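Local coordinates for protein enoyl-CoA hydratase (Mycobacterium avium, PDB 3OC7) that probably catalyses the reversible addition of water to the double bond of enoyl-CoA thioesters in fatty acid metabolism, as a crotonase-family hydratase, at residues D10-G13 and P14-G18; E194-D197 and A198-Q202; N33-S36 and T37-S41. One frame throughout, in Å; residues are numbered along the deposited sequence.

Contact 1 (D10-G13 and P14-G18); sequences DYAG and PAATG
Gly-13 O is the point on which Ala-16 and Thr-17 converge, and it illustrates how a carbonyl just past the end of a strand can start a helix. The tight part of the contact is here. Thr-17 N donates to Gly-13 O at 3.0 Å, while Ala-16 N reaches the same Gly-13 O at 2.9 Å from above the carbonyl plane, 40° out of it. Two N-H groups thus grip one oxygen, the first closing an alpha-helical turn and the second a tighter 3-10 turn. The Thr-17 side chain packs against the same group. With OG1 set between the backbone N and the carbonyl carbon (chi1 63°), Thr-17 CG2 falls beside the backbone N and touches two successive carbonyls, lying 3.5 Å from Gly-13 O and 3.6 Å from Ala-12 O. OG1 of Thr-17 is hydrogen-bonded to Val-21 O, which ties the turn to the strand that follows.

Toward solvent the packing thins. Ala-12 CB and Ala-16 CB, the methyl of the last strand residue and one in the helical turn, stand 4.4 Å apart, a grazing apolar touch, and Ala-15 and Ala-16 are exposed. The Pro-14 ring turns the other way, onto Asp-53 and Val-56. At the far end Gly-18 leaves the helix with phi 75°, Gly-18 N still bonded to Pro-14 O at 2.9 Å.

Gly-13 is the N-cap and Pro-14 the first helical residue, where a proline costs no backbone bond. Because strand 9-12 pairs antiparallel with strand 21-26, through Asp-10 with Thr-25 and Ala-12 with Arg-23, the arrangement is that of a beta hairpin whose connection is a single helical turn, at the edge of the crotonase-fold sheet.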
ATOM      1  N   ASP A  10      18.907  18.184  22.964  1.00 15.53           N
ATOM      2  CA  ASP A  10      18.311  18.636  24.247  1.00 15.43           C
ATOM      3  C   ASP A  10      17.172  17.717  24.712  1.00 15.40           C
ATOM      4  O   ASP A  10      16.375  17.261  23.891  1.00 14.97           O
ATOM      5  CB  ASP A  10      17.809  20.092  24.159  1.00 16.04           C
ATOM      6  CG  ASP A  10      17.163  20.575  25.468  1.00 17.22           C
ATOM      7  OD1 ASP A  10      17.900  20.914  26.426  1.00 20.34           O
ATOM      8  OD2 ASP A  10      15.919  20.609  25.555  1.00 22.07           O
ATOM      9  N   TYR A  11      17.101  17.446  26.019  1.00 15.38           N
ATOM     10  CA  TYR A  11      16.046  16.620  26.640  1.00 15.99           C
ATOM     11  C   TYR A  11      15.175  17.472  27.560  1.00 16.27           C
ATOM     12  O   TYR A  11      15.703  18.158  28.447  1.00 17.16           O
ATOM     13  CB  TYR A  11      16.670  15.475  27.459  1.00 16.23           C
ATOM     14  CG  TYR A  11      15.650  14.505  28.072  1.00 16.30           C
ATOM     15  CD1 TYR A  11      14.982  14.807  29.275  1.00 17.03           C
ATOM     16  CD2 TYR A  11      15.357  13.288  27.458  1.00 16.96           C
ATOM     17  CE1 TYR A  11      14.049  13.914  29.832  1.00 17.74           C
ATOM     18  CE2 TYR A  11      14.423  12.395  28.002  1.00 17.69           C
ATOM     19  CZ  TYR A  11      13.773  12.717  29.190  1.00 16.55           C
ATOM     20  OH  TYR A  11      12.847  11.839  29.717  1.00 17.57           O
ATOM     21  N   ALA A  12      13.863  17.425  27.345  1.00 16.23           N
ATOM     22  CA  ALA A  12      12.866  18.049  28.233  1.00 16.40           C
ATOM     23  C   ALA A  12      11.790  17.036  28.657  1.00 16.91           C
ATOM     24  O   ALA A  12      11.076  16.477  27.811  1.00 16.10           O
ATOM     25  CB  ALA A  12      12.231  19.279  27.571  1.00 16.78           C
ATOM     26  N   GLY A  13      11.693  16.777  29.961  1.00 17.17           N
ATOM     27  CA  GLY A  13      10.747  15.799  30.518  1.00 17.76           C
ATOM     28  C   GLY A  13       9.444  16.421  31.011  1.00 18.62           C
ATOM     29  O   GLY A  13       9.245  17.628  30.844  1.00 18.81           O
ATOM     30  N   PRO A  14       8.547  15.596  31.605  1.00 19.68           N
ATOM     31  CA  PRO A  14       7.208  16.013  32.071  1.00 21.05           C
ATOM     32  C   PRO A  14       7.143  17.299  32.916  1.00 22.55           C
ATOM     33  O   PRO A  14       6.227  18.102  32.724  1.00 23.19           O
ATOM     34  CB  PRO A  14       6.712  14.786  32.848  1.00 20.98           C
ATOM     35  CG  PRO A  14       7.335  13.642  32.106  1.00 20.22           C
ATOM     36  CD  PRO A  14       8.711  14.131  31.700  1.00 19.69           C
ATOM     37  N   ALA A  15       8.118  17.509  33.797  1.00 24.15           N
ATOM     38  CA  ALA A  15       8.155  18.715  34.646  1.00 24.95           C
ATOM     39  C   ALA A  15       8.372  20.025  33.865  1.00 25.43           C
ATOM     40  O   ALA A  15       8.030  21.113  34.357  1.00 26.30           O
ATOM     41  CB  ALA A  15       9.199  18.562  35.754  1.00 25.22           C
ATOM     42  N   ALA A  16       8.922  19.914  32.654  1.00 25.33           N
ATOM     43  CA  ALA A  16       9.147  21.058  31.761  1.00 25.25           C
ATOM     44  C   ALA A  16       8.117  21.154  30.630  1.00 25.12           C
ATOM     45  O   ALA A  16       7.806  22.254  30.164  1.00 26.24           O
ATOM     46  CB  ALA A  16      10.557  21.022  31.188  1.00 25.37           C
ATOM     47  N   THR A  17       7.614  20.005  30.176  1.00 24.75           N
ATOM     48  CA  THR A  17       6.614  19.972  29.107  1.00 24.18           C
ATOM     49  C   THR A  17       5.175  20.190  29.597  1.00 24.48           C
ATOM     50  O   THR A  17       4.326  20.647  28.829  1.00 25.60           O
ATOM     51  CB  THR A  17       6.668  18.651  28.286  1.00 23.19           C
ATOM     52  OG1 THR A  17       6.348  17.537  29.128  1.00 22.20           O
ATOM     53  CG2 THR A  17       8.041  18.448  27.648  1.00 23.56           C
ATOM     54  N   GLY A  18       4.911  19.866  30.862  1.00 24.76           N
ATOM     55  CA  GLY A  18       3.562  19.977  31.441  1.00 24.88           C
ATOM     56  C   GLY A  18       2.589  18.889  31.005  1.00 24.60           C
ATOM     57  O   GLY A  18       1.375  19.107  30.983  1.00 25.23           O
TER

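Contact 2 (E194-D197 and A198-Q202); sequences EDLD and AAIDQ
Asp-195 and Ala-198 meet at the start of helix 196-208, a worked case of N-capping by a carboxylate. Among the polar contacts, Ala-198 N donates to Asp-195 OD1 at 3.2 Å, nearly straight at 165°, but meets the carboxylate from well above its plane. Asp-195 CG lies opposite its own backbone N (chi1 -172°), and this swings the carboxylate over the first turn, where it also packs on the methyl group: Asp-195 CG lies 3.5 Å from Ala-198 CB. A negative charge here probably interacts favourably with the helix dipole. Main-chain bonds then take over, Ala-199 N to Asp-195 O at 3.3 Å, Ile-200 N to Leu-196 O at 3.0 Å and Asp-201 N to Asp-197 O.

This first part of the helix is amphipathic, its apolar side lying on the crotonase-fold sheet. The apolar contact joins Leu-196 and Ile-200, one turn apart, which lie side by side and point the same way, with Leu-196 CD1 3.9 Å from Ile-200 CG1. Both rest on Val-134, and Ile-200 also reaches Ile-112 and Ala-114.

Like charges form the remaining group: Asp-197 and Asp-201 are both exposed, with Asp-197 OD1 6.7 Å from Asp-201 OD1.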
ATOM      1  N   GLU A 194      -0.492  23.881   8.576  1.00 15.11           N
ATOM      2  CA  GLU A 194      -0.041  25.290   8.585  1.00 16.79           C
ATOM      3  C   GLU A 194       0.471  25.743   9.968  1.00 16.37           C
ATOM      4  O   GLU A 194       1.458  26.488  10.045  1.00 16.83           O
ATOM      5  CB  GLU A 194      -1.123  26.254   8.063  1.00 17.29           C
ATOM      6  CG  GLU A 194      -0.579  27.697   7.821  1.00 20.07           C
ATOM      7  CD  GLU A 194      -1.597  28.661   7.232  1.00 23.41           C
ATOM      8  OE1 GLU A 194      -2.693  28.825   7.812  1.00 23.11           O
ATOM      9  OE2 GLU A 194      -1.289  29.297   6.200  1.00 24.25           O
ATOM     10  N   ASP A 195      -0.194  25.290  11.036  1.00 16.49           N
ATOM     11  CA  ASP A 195       0.200  25.556  12.427  1.00 16.22           C
ATOM     12  C   ASP A 195       0.738  24.244  13.034  1.00 15.60           C
ATOM     13  O   ASP A 195      -0.030  23.433  13.582  1.00 16.61           O
ATOM     14  CB  ASP A 195      -1.011  26.102  13.230  1.00 16.78           C
ATOM     15  CG  ASP A 195      -0.650  26.596  14.654  1.00 16.93           C
ATOM     16  OD1 ASP A 195       0.399  26.238  15.238  1.00 17.27           O
ATOM     17  OD2 ASP A 195      -1.473  27.361  15.218  1.00 21.03           O
ATOM     18  N   LEU A 196       2.051  24.034  12.918  1.00 15.10           N
ATOM     19  CA  LEU A 196       2.708  22.823  13.452  1.00 14.47           C
ATOM     20  C   LEU A 196       2.501  22.594  14.959  1.00 14.26           C
ATOM     21  O   LEU A 196       2.176  21.468  15.391  1.00 13.41           O
ATOM     22  CB  LEU A 196       4.202  22.777  13.085  1.00 14.53           C
ATOM     23  CG  LEU A 196       5.051  21.602  13.625  1.00 13.52           C
ATOM     24  CD1 LEU A 196       4.636  20.225  13.083  1.00 14.16           C
ATOM     25  CD2 LEU A 196       6.540  21.843  13.394  1.00 14.75           C
ATOM     26  N   ASP A 197       2.685  23.650  15.758  1.00 15.39           N
ATOM     27  CA  ASP A 197       2.559  23.541  17.230  1.00 16.11           C
ATOM     28  C   ASP A 197       1.154  23.097  17.688  1.00 15.61           C
ATOM     29  O   ASP A 197       1.013  22.234  18.582  1.00 15.68           O
ATOM     30  CB  ASP A 197       2.946  24.865  17.908  1.00 17.32           C
ATOM     31  CG  ASP A 197       4.442  25.174  17.808  1.00 19.35           C
ATOM     32  OD1 ASP A 197       5.238  24.275  17.449  1.00 21.68           O
ATOM     33  OD2 ASP A 197       4.829  26.324  18.103  1.00 23.83           O
ATOM     34  N   ALA A 198       0.118  23.668  17.073  1.00 15.44           N
ATOM     35  CA  ALA A 198      -1.265  23.293  17.382  1.00 15.40           C
ATOM     36  C   ALA A 198      -1.573  21.820  17.035  1.00 15.27           C
ATOM     37  O   ALA A 198      -2.273  21.134  17.796  1.00 15.56           O
ATOM     38  CB  ALA A 198      -2.247  24.234  16.671  1.00 16.91           C
ATOM     39  N   ALA A 199      -1.053  21.342  15.899  1.00 14.43           N
ATOM     40  CA  ALA A 199      -1.278  19.953  15.475  1.00 13.37           C
ATOM     41  C   ALA A 199      -0.571  18.935  16.400  1.00 12.92           C
ATOM     42  O   ALA A 199      -1.176  17.926  16.801  1.00 12.49           O
ATOM     43  CB  ALA A 199      -0.860  19.771  13.997  1.00 14.14           C
ATOM     44  N   ILE A 200       0.692  19.210  16.740  1.00 12.56           N
ATOM     45  CA  ILE A 200       1.449  18.382  17.699  1.00 12.16           C
ATOM     46  C   ILE A 200       0.764  18.340  19.076  1.00 13.30           C
ATOM     47  O   ILE A 200       0.622  17.252  19.660  1.00 13.18           O
ATOM     48  CB  ILE A 200       2.971  18.822  17.801  1.00 11.82           C
ATOM     49  CG1 ILE A 200       3.721  18.591  16.463  1.00 12.03           C
ATOM     50  CG2 ILE A 200       3.696  18.158  18.991  1.00 12.24           C
ATOM     51  CD1 ILE A 200       3.996  17.114  16.079  1.00 10.87           C
ATOM     52  N   ASP A 201       0.315  19.497  19.590  1.00 14.26           N
ATOM     53  CA  ASP A 201      -0.357  19.542  20.901  1.00 15.54           C
ATOM     54  C   ASP A 201      -1.611  18.644  20.925  1.00 14.74           C
ATOM     55  O   ASP A 201      -1.825  17.890  21.895  1.00 14.89           O
ATOM     56  CB  ASP A 201      -0.696  20.995  21.314  1.00 16.26           C
ATOM     57  CG  ASP A 201       0.519  21.775  21.882  1.00 20.99           C
ATOM     58  OD1 ASP A 201       1.598  21.191  22.120  1.00 25.29           O
ATOM     59  OD2 ASP A 201       0.381  23.004  22.100  1.00 25.20           O
ATOM     60  N   GLN A 202      -2.399  18.676  19.850  1.00 14.55           N
ATOM     61  CA  GLN A 202      -3.603  17.827  19.789  1.00 14.98           C
ATOM     62  C   GLN A 202      -3.280  16.323  19.723  1.00 14.57           C
ATOM     63  O   GLN A 202      -3.931  15.517  20.413  1.00 13.35           O
ATOM     64  CB  GLN A 202      -4.547  18.236  18.649  1.00 16.18           C
ATOM     65  CG  GLN A 202      -5.916  17.530  18.710  1.00 20.14           C
ATOM     66  CD  GLN A 202      -6.661  17.765  20.032  1.00 25.06           C
ATOM     67  OE1 GLN A 202      -7.003  16.818  20.750  1.00 27.34           O
ATOM     68  NE2 GLN A 202      -6.909  19.032  20.354  1.00 27.25           N
TER

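Contact 3 (N33-S36 and T37-S41); sequences NALS and TALVS
Ser-36 reaches its hydroxyl forward over the first turn of helix 37-52 to meet Leu-39, a textbook use of a short polar side chain at a helix start. A chi1 of 66° tucks the hydroxyl in over its own main chain, and from there Ser-36 OG accepts from Leu-39 N at 3.2 Å, close to straight at 162°. The same oxygen rests against the CB of Leu-39, with Ser-36 OG 3.5 Å from Leu-39 CB. Main-chain Val-40 N to Ser-36 O, 3.0 Å, closes the first full helical turn beside it, and Val-40 CG2 leans on that carbonyl, 3.4 Å from Ser-36 O.

Ser-36 is therefore the N-cap of the helix, bonded through both its hydroxyl and its carbonyl. The capped helix follows the first parallel strand of the crotonase fold, and the loop leading into it makes an inverse gamma turn centred on Leu-35.

That turn places Leu-35 where it can touch two helical side chains. Leu-35 CB lies 4.3 Å from Val-40 CG2, and Leu-35 CD2 meets Leu-39 CD2 at 4.4 Å, both loose apolar contacts. A near-trans chi1 of -175° extends Leu-39 from the helix back along the loop and carries Leu-39 CD1 to within 3.7 Å of Ala-34 O. Leu-39 is buried and packs on Leu-26 of the strand and on Ser-28. Farther back, Asn-33 anchors the loop: OD1 accepts from Ser-28 N, and ND2 donates to the carbonyls of Thr-64 and Thr-67.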
ATOM      1  N   ASN A  33      22.281  20.098  11.568  1.00 19.29           N
ATOM      2  CA  ASN A  33      21.764  18.894  12.237  1.00 18.62           C
ATOM      3  C   ASN A  33      22.192  17.572  11.569  1.00 18.83           C
ATOM      4  O   ASN A  33      21.398  16.617  11.466  1.00 18.39           O
ATOM      5  CB  ASN A  33      20.230  18.978  12.419  1.00 18.57           C
ATOM      6  CG  ASN A  33      19.788  20.141  13.330  1.00 16.70           C
ATOM      7  OD1 ASN A  33      20.510  20.552  14.246  1.00 16.06           O
ATOM      8  ND2 ASN A  33      18.568  20.643  13.107  1.00 17.04           N
ATOM      9  N   ALA A  34      23.448  17.514  11.123  1.00 18.63           N
ATOM     10  CA  ALA A  34      23.994  16.299  10.495  1.00 18.66           C
ATOM     11  C   ALA A  34      24.169  15.145  11.486  1.00 18.95           C
ATOM     12  O   ALA A  34      24.336  15.361  12.690  1.00 19.17           O
ATOM     13  CB  ALA A  34      25.330  16.605   9.780  1.00 19.33           C
ATOM     14  N   LEU A  35      24.152  13.918  10.956  1.00 19.28           N
ATOM     15  CA  LEU A  35      24.255  12.693  11.772  1.00 19.46           C
ATOM     16  C   LEU A  35      25.689  12.301  12.183  1.00 18.95           C
ATOM     17  O   LEU A  35      26.209  11.267  11.751  1.00 19.71           O
ATOM     18  CB  LEU A  35      23.551  11.529  11.064  1.00 19.78           C
ATOM     19  CG  LEU A  35      22.048  11.687  10.815  1.00 20.53           C
ATOM     20  CD1 LEU A  35      21.630  10.986   9.523  1.00 23.58           C
ATOM     21  CD2 LEU A  35      21.219  11.199  11.999  1.00 21.65           C
ATOM     22  N   SER A  36      26.314  13.127  13.020  1.00 18.13           N
ATOM     23  CA  SER A  36      27.650  12.849  13.569  1.00 17.77           C
ATOM     24  C   SER A  36      27.609  11.724  14.613  1.00 17.96           C
ATOM     25  O   SER A  36      26.531  11.402  15.131  1.00 17.60           O
ATOM     26  CB  SER A  36      28.230  14.125  14.197  1.00 17.83           C
ATOM     27  OG  SER A  36      27.489  14.548  15.331  1.00 16.87           O
ATOM     28  N   THR A  37      28.769  11.138  14.951  1.00 17.60           N
ATOM     29  CA  THR A  37      28.851  10.089  15.980  0.70 18.01           C
ATOM     30  C   THR A  37      28.267  10.554  17.314  1.00 17.03           C
ATOM     31  O   THR A  37      27.513   9.824  17.973  1.00 16.73           O
ATOM     32  CB  THR A  37      30.323   9.610  16.217  0.70 18.52           C
ATOM     33  OG1 THR A  37      30.847   9.043  15.015  0.70 20.79           O
ATOM     34  CG2 THR A  37      30.415   8.572  17.342  0.70 19.78           C
ATOM     35  N   ALA A  38      28.629  11.777  17.712  1.00 16.47           N
ATOM     36  CA  ALA A  38      28.156  12.361  18.967  1.00 15.85           C
ATOM     37  C   ALA A  38      26.640  12.593  18.986  1.00 15.63           C
ATOM     38  O   ALA A  38      25.974  12.275  19.980  1.00 15.38           O
ATOM     39  CB  ALA A  38      28.906  13.674  19.276  1.00 16.33           C
ATOM     40  N   LEU A  39      26.092  13.160  17.908  1.00 14.95           N
ATOM     41  CA  LEU A  39      24.630  13.373  17.844  1.00 14.78           C
ATOM     42  C   LEU A  39      23.854  12.041  17.919  1.00 14.42           C
ATOM     43  O   LEU A  39      22.847  11.933  18.642  1.00 14.42           O
ATOM     44  CB  LEU A  39      24.218  14.184  16.602  1.00 15.19           C
ATOM     45  CG  LEU A  39      22.737  14.583  16.484  1.00 15.14           C
ATOM     46  CD1 LEU A  39      22.566  15.998  15.913  1.00 16.80           C
ATOM     47  CD2 LEU A  39      21.941  13.568  15.672  1.00 16.86           C
ATOM     48  N   VAL A  40      24.331  11.033  17.190  1.00 13.35           N
ATOM     49  CA  VAL A  40      23.727   9.685  17.213  1.00 13.59           C
ATOM     50  C   VAL A  40      23.755   9.026  18.608  1.00 13.43           C
ATOM     51  O   VAL A  40      22.727   8.530  19.081  1.00 12.96           O
ATOM     52  CB  VAL A  40      24.348   8.771  16.106  1.00 13.27           C
ATOM     53  CG1 VAL A  40      23.873   7.328  16.250  1.00 15.40           C
ATOM     54  CG2 VAL A  40      23.963   9.274  14.716  1.00 14.59           C
ATOM     55  N   SER A  41      24.901   9.057  19.297  1.00 13.38           N
ATOM     56  CA  SER A  41      24.996   8.553  20.689  1.00 13.87           C
ATOM     57  C   SER A  41      24.034   9.264  21.655  1.00 13.93           C
ATOM     58  O   SER A  41      23.382   8.613  22.498  1.00 13.20           O
ATOM     59  CB  SER A  41      26.443   8.637  21.237  1.00 14.51           C
ATOM     60  OG  SER A  41      27.312   7.764  20.536  1.00 18.34           O
TER

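All three contacts are helix starts, but they differ in cap chemistry and in burial. In each the N-cap carbonyl accepts from the helix; contacts 2 and 3 add a side-chain cap, carboxylate or hydroxyl, which glycine in contact 1 cannot supply. Contacts 1 and 2 lie at the surface, their centres about 22 and 20 Å from the centre of the chain, whereas contact 3 is partly buried, its centre about 12 Å from that point. Strand 21-26 links contacts 1 and 3, as hairpin partner of strand 9-12 and as packing surface for Leu-39. Contact 2 packs instead on strands 111-115 and 132-135. Contacts 1 and 2 come within about 7 Å at their nearest atoms without touching.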